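GTP-binding protein (Pyrococcus horikoshii, PDB 1WXQ) is an Obg-type GTPase that probably binds GTP and may hydrolyse nucleoside triphosphates, its cellular role being unknown. Local coordinates at residues 108-112 and 113-117; 309-312 and 313-317. All coordinates share one frame; numbering follows the deposited sequence.

How the contacts relate
Both contacts are local, formed within one unbroken run of chain, and both touch strand 104-110, though in different places. Contact 1 (108-112 with 113-117) is largely buried and lies in the turn where that strand runs out beside the probable P-loop; contact 2 (309-312 with 313-317) is a partly buried helical segment whose apolar side chains rest on the first half of the strand. Their centres are about 23 Å apart, and the nearest atoms about 10 Å. In contact 1 a carboxylate and threonine hydroxyls hold a turn together; contact 2 relies on main-chain helix bonds, with one salt bridge and aliphatic packing added.

Contact 1: residues 108-112 and 113-117; sequences VVDAT and GKTDP
Asp110 turns its side chain toward Gly113 and Thr115, closing the bend that follows strand 104-110. With chi1 at -171°, CG stands opposite the backbone N and beside the carbonyl carbon, which aims the carboxylate into the loop ahead. CB passes beside Thr115 OG1, and CG is 3.8 Å from Gly113 N. At the tip the two oxygens divide the work. OD1 takes a weak hydrogen bond from Gly113 N, 3.1 Å long, and Thr112 OG1 also points its hydroxyl at OD1, though this bond is modelled very short and its geometry is doubtful. OD2 accepts from Thr115 OG1, which comes from the opposite direction, although the modelled position of OD2 is doubtful and the length of this bond carries little weight.

The main chain reinforces the bend: Gly113 N donates to Asp110 O at 2.9 Å, completing a type I beta turn from Asp110 to Gly113. Gly113 then continues with positive phi (63°), where a CB would collide with Thr112 O. One residue on, Lys114 N donates to Thr112 OG1 at 3.2 Å. The Lys114 chain bends at chi2 and leads out to solvent, its CB passing 3.5 Å from Thr112 OG1.

Outside the turn, Asp110 OD2 has a second partner in the salt bridge to Lys223, which follows Asn222 in a sequence resembling the NKxD (G4) motif of GTPases. Lys8, next to Gly7 of the probable P-loop, hydrogen-bonds Thr115 OG1 and Asp116 O. Strand 104-110 lies between the parallel strands 2-7 and 217-222, paired through Val108 with Val6 and Val109 with Ala220, and the loop beyond the turn leads on toward helix 127-147.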
loop_
_atom_site.group_PDB
_atom_site.type_symbol
_atom_site.label_atom_id
_atom_site.label_comp_id
_atom_site.label_asym_id
_atom_site.label_seq_id
_atom_site.Cartn_x
_atom_site.Cartn_y
_atom_site.Cartn_z
ATOM N N VAL A 108 -7.676 5.399 8.923
ATOM C CA VAL A 108 -7.483 6.371 9.998
ATOM C C VAL A 108 -8.577 6.276 11.053
ATOM O O VAL A 108 -9.760 6.364 10.744
ATOM C CB VAL A 108 -7.478 7.784 9.431
ATOM C CG1 VAL A 108 -7.192 8.781 10.525
ATOM C CG2 VAL A 108 -6.456 7.874 8.320
ATOM N N VAL A 109 -8.175 6.106 12.307
ATOM C CA VAL A 109 -9.125 5.982 13.404
ATOM C C VAL A 109 -8.751 6.923 14.530
ATOM O O VAL A 109 -7.619 7.414 14.612
ATOM C CB VAL A 109 -9.153 4.530 13.986
ATOM C CG1 VAL A 109 -9.473 3.510 12.883
ATOM C CG2 VAL A 109 -7.802 4.205 14.654
ATOM N N ASP A 110 -9.712 7.130 15.416
ATOM C CA ASP A 110 -9.581 8.013 16.564
ATOM C C ASP A 110 -8.959 7.299 17.777
ATOM O O ASP A 110 -9.658 6.613 18.521
ATOM C CB ASP A 110 -10.972 8.529 16.920
ATOM C CG ASP A 110 -10.935 9.617 17.946
ATOM O OD1 ASP A 110 -9.993 9.619 18.767
ATOM O OD2 ASP A 110 -11.856 10.463 17.935
ATOM N N ALA A 111 -7.658 7.460 17.995
ATOM C CA ALA A 111 -7.018 6.777 19.120
ATOM C C ALA A 111 -7.628 7.155 20.474
ATOM O O ALA A 111 -7.736 6.322 21.374
ATOM C CB ALA A 111 -5.515 7.050 19.126
ATOM N N THR A 112 -8.035 8.405 20.626
ATOM C CA THR A 112 -8.627 8.826 21.887
ATOM C C THR A 112 -9.944 8.123 22.144
ATOM O O THR A 112 -10.401 8.065 23.273
ATOM C CB THR A 112 -8.904 10.324 21.912
ATOM O OG1 THR A 112 -9.938 10.618 20.969
ATOM C CG2 THR A 112 -7.635 11.113 21.586
ATOM N N GLY A 113 -10.557 7.596 21.090
ATOM C CA GLY A 113 -11.828 6.906 21.236
ATOM C C GLY A 113 -12.930 7.824 21.734
ATOM O O GLY A 113 -13.904 7.371 22.330
ATOM N N LYS A 114 -12.774 9.120 21.492
ATOM C CA LYS A 114 -13.762 10.098 21.917
ATOM C C LYS A 114 -14.708 10.454 20.769
ATOM O O LYS A 114 -15.347 11.510 20.784
ATOM C CB LYS A 114 -13.059 11.363 22.431
ATOM C CG LYS A 114 -13.274 11.663 23.917
ATOM C CD LYS A 114 -12.505 10.715 24.827
ATOM C CE LYS A 114 -12.785 11.016 26.303
ATOM N NZ LYS A 114 -11.967 10.187 27.247
ATOM N N THR A 115 -14.790 9.579 19.771
ATOM C CA THR A 115 -15.674 9.804 18.627
ATOM C C THR A 115 -16.642 8.644 18.400
ATOM O O THR A 115 -16.291 7.477 18.588
ATOM C CB THR A 115 -14.879 10.060 17.325
ATOM O OG1 THR A 115 -13.820 9.099 17.202
ATOM C CG2 THR A 115 -14.306 11.469 17.328
ATOM N N ASP A 116 -17.861 8.994 17.995
ATOM C CA ASP A 116 -18.948 8.043 17.745
ATOM C C ASP A 116 -18.753 7.302 16.423
ATOM O O ASP A 116 -17.941 7.708 15.591
ATOM C CB ASP A 116 -20.274 8.812 17.700
ATOM C CG ASP A 116 -21.455 7.983 18.160
ATOM O OD1 ASP A 116 -21.377 7.369 19.249
ATOM O OD2 ASP A 116 -22.475 7.958 17.438
ATOM N N PRO A 117 -19.473 6.186 16.226
ATOM C CA PRO A 117 -19.309 5.471 14.961
ATOM C C PRO A 117 -19.630 6.404 13.790
ATOM O O PRO A 117 -18.961 6.375 12.753
ATOM C CB PRO A 117 -20.303 4.329 15.095
ATOM C CG PRO A 117 -20.172 3.984 16.540
ATOM C CD PRO A 117 -20.194 5.350 17.201
#

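Contact 2: residues 309-312 and 313-317; sequences INRV and VFDLL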
loop_
_atom_site.group_PDB
_atom_site.type_symbol
_atom_site.label_atom_id
_atom_site.label_comp_id
_atom_site.label_asym_id
_atom_site.label_seq_id
_atom_site.Cartn_x
_atom_site.Cartn_y
_atom_site.Cartn_z
ATOM N N ILE A 309 2.825 5.298 5.599
ATOM C CA ILE A 309 3.004 5.159 4.154
ATOM C C ILE A 309 4.153 4.217 3.786
ATOM O O ILE A 309 4.050 3.453 2.819
ATOM C CB ILE A 309 3.193 6.538 3.489
ATOM C CG1 ILE A 309 1.905 7.358 3.664
ATOM C CG2 ILE A 309 3.550 6.368 2.023
ATOM C CD1 ILE A 309 1.998 8.799 3.213
ATOM N N ASN A 310 5.236 4.247 4.559
ATOM C CA ASN A 310 6.347 3.348 4.283
ATOM C C ASN A 310 5.914 1.901 4.593
ATOM O O ASN A 310 6.307 0.965 3.886
ATOM C CB ASN A 310 7.598 3.712 5.123
ATOM C CG ASN A 310 8.290 5.014 4.660
ATOM O OD1 ASN A 310 7.962 5.590 3.606
ATOM N ND2 ASN A 310 9.257 5.475 5.453
ATOM N N ARG A 311 5.098 1.708 5.631
ATOM C CA ARG A 311 4.673 0.354 5.987
ATOM C C ARG A 311 3.731 -0.204 4.946
ATOM O O ARG A 311 3.717 -1.413 4.706
ATOM C CB ARG A 311 4.015 0.309 7.384
ATOM C CG ARG A 311 4.985 0.551 8.547
ATOM C CD ARG A 311 6.126 -0.500 8.599
ATOM N NE ARG A 311 5.651 -1.817 9.014
ATOM C CZ ARG A 311 5.339 -2.142 10.269
ATOM N NH1 ARG A 311 5.458 -1.252 11.244
ATOM N NH2 ARG A 311 4.888 -3.356 10.546
ATOM N N VAL A 312 2.949 0.669 4.316
ATOM C CA VAL A 312 2.035 0.203 3.271
ATOM C C VAL A 312 2.818 -0.271 2.031
ATOM O O VAL A 312 2.608 -1.371 1.525
ATOM C CB VAL A 312 1.063 1.309 2.807
ATOM C CG1 VAL A 312 0.252 0.793 1.634
ATOM C CG2 VAL A 312 0.147 1.740 3.940
ATOM N N VAL A 313 3.729 0.577 1.572
ATOM C CA VAL A 313 4.553 0.326 0.392
ATOM C C VAL A 313 5.558 -0.819 0.506
ATOM O O VAL A 313 5.556 -1.746 -0.316
ATOM C CB VAL A 313 5.333 1.620 -0.001
ATOM C CG1 VAL A 313 6.176 1.383 -1.244
ATOM C CG2 VAL A 313 4.349 2.759 -0.248
ATOM N N PHE A 314 6.412 -0.733 1.524
ATOM C CA PHE A 314 7.475 -1.704 1.775
ATOM C C PHE A 314 7.076 -2.991 2.504
ATOM O O PHE A 314 7.679 -4.039 2.302
ATOM C CB PHE A 314 8.588 -1.035 2.581
ATOM C CG PHE A 314 9.150 0.198 1.937
ATOM C CD1 PHE A 314 9.547 0.188 0.591
ATOM C CD2 PHE A 314 9.300 1.370 2.678
ATOM C CE1 PHE A 314 10.085 1.336 -0.013
ATOM C CE2 PHE A 314 9.837 2.526 2.094
ATOM C CZ PHE A 314 10.232 2.508 0.740
ATOM N N ASP A 315 6.073 -2.911 3.366
ATOM C CA ASP A 315 5.657 -4.074 4.131
ATOM C C ASP A 315 4.400 -4.742 3.610
ATOM O O ASP A 315 4.453 -5.877 3.137
ATOM C CB ASP A 315 5.446 -3.677 5.585
ATOM C CG ASP A 315 5.391 -4.860 6.495
ATOM O OD1 ASP A 315 4.852 -5.902 6.066
ATOM O OD2 ASP A 315 5.874 -4.745 7.642
ATOM N N LEU A 316 3.266 -4.055 3.714
ATOM C CA LEU A 316 2.009 -4.625 3.238
ATOM C C LEU A 316 2.191 -5.165 1.831
ATOM O O LEU A 316 2.122 -6.354 1.594
ATOM C CB LEU A 316 0.909 -3.570 3.175
ATOM C CG LEU A 316 -0.223 -3.416 4.180
ATOM C CD1 LEU A 316 -1.449 -2.937 3.394
ATOM C CD2 LEU A 316 -0.540 -4.725 4.890
ATOM N N LEU A 317 2.429 -4.259 0.897
ATOM C CA LEU A 317 2.590 -4.639 -0.495
ATOM C C LEU A 317 3.950 -5.247 -0.793
ATOM O O LEU A 317 4.151 -5.818 -1.858
ATOM C CB LEU A 317 2.320 -3.415 -1.386
ATOM C CG LEU A 317 0.972 -2.758 -1.036
ATOM C CD1 LEU A 317 0.735 -1.541 -1.886
ATOM C CD2 LEU A 317 -0.147 -3.764 -1.219
#
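Arg311 and Asp315 run side by side along helix 305-316 and form a salt bridge. Arg311 NE donates to Asp315 OD2 at 3.2 Å, reaching it on the anti side and 29° out of the carboxylate plane; NH2 adds a weak bond to the same oxygen. Bends at chi2 and chi3 fold the arginine chain back so that a guanidinium edge meets the acid. Replacing Arg311 with an alanine would probably leave the Asp315 carboxylate without its charged mate and free to turn.

Main-chain carbonyls are answered in order: Ile309 O by Val313 N (3.2 Å) and Asn310 O by Phe314 N (2.9 Å). The helix then widens into a pi-type turn, where Arg311 O accepts from Leu316 N (2.9 Å) and weakly from Asp315 N, and Val312 O from Leu317 N (3.0 Å). This helix packs against the GTPase-domain sheet, with Ile309 and Val312 on Ile106, and leads to strand 319-325, part of a sheet with TGS-domain strands. Asn310 CB lies alongside Phe314 CD2 (3.8 Å), while Asn310 OD1 accepts weakly from Gln306 NE2 and Ile45 N.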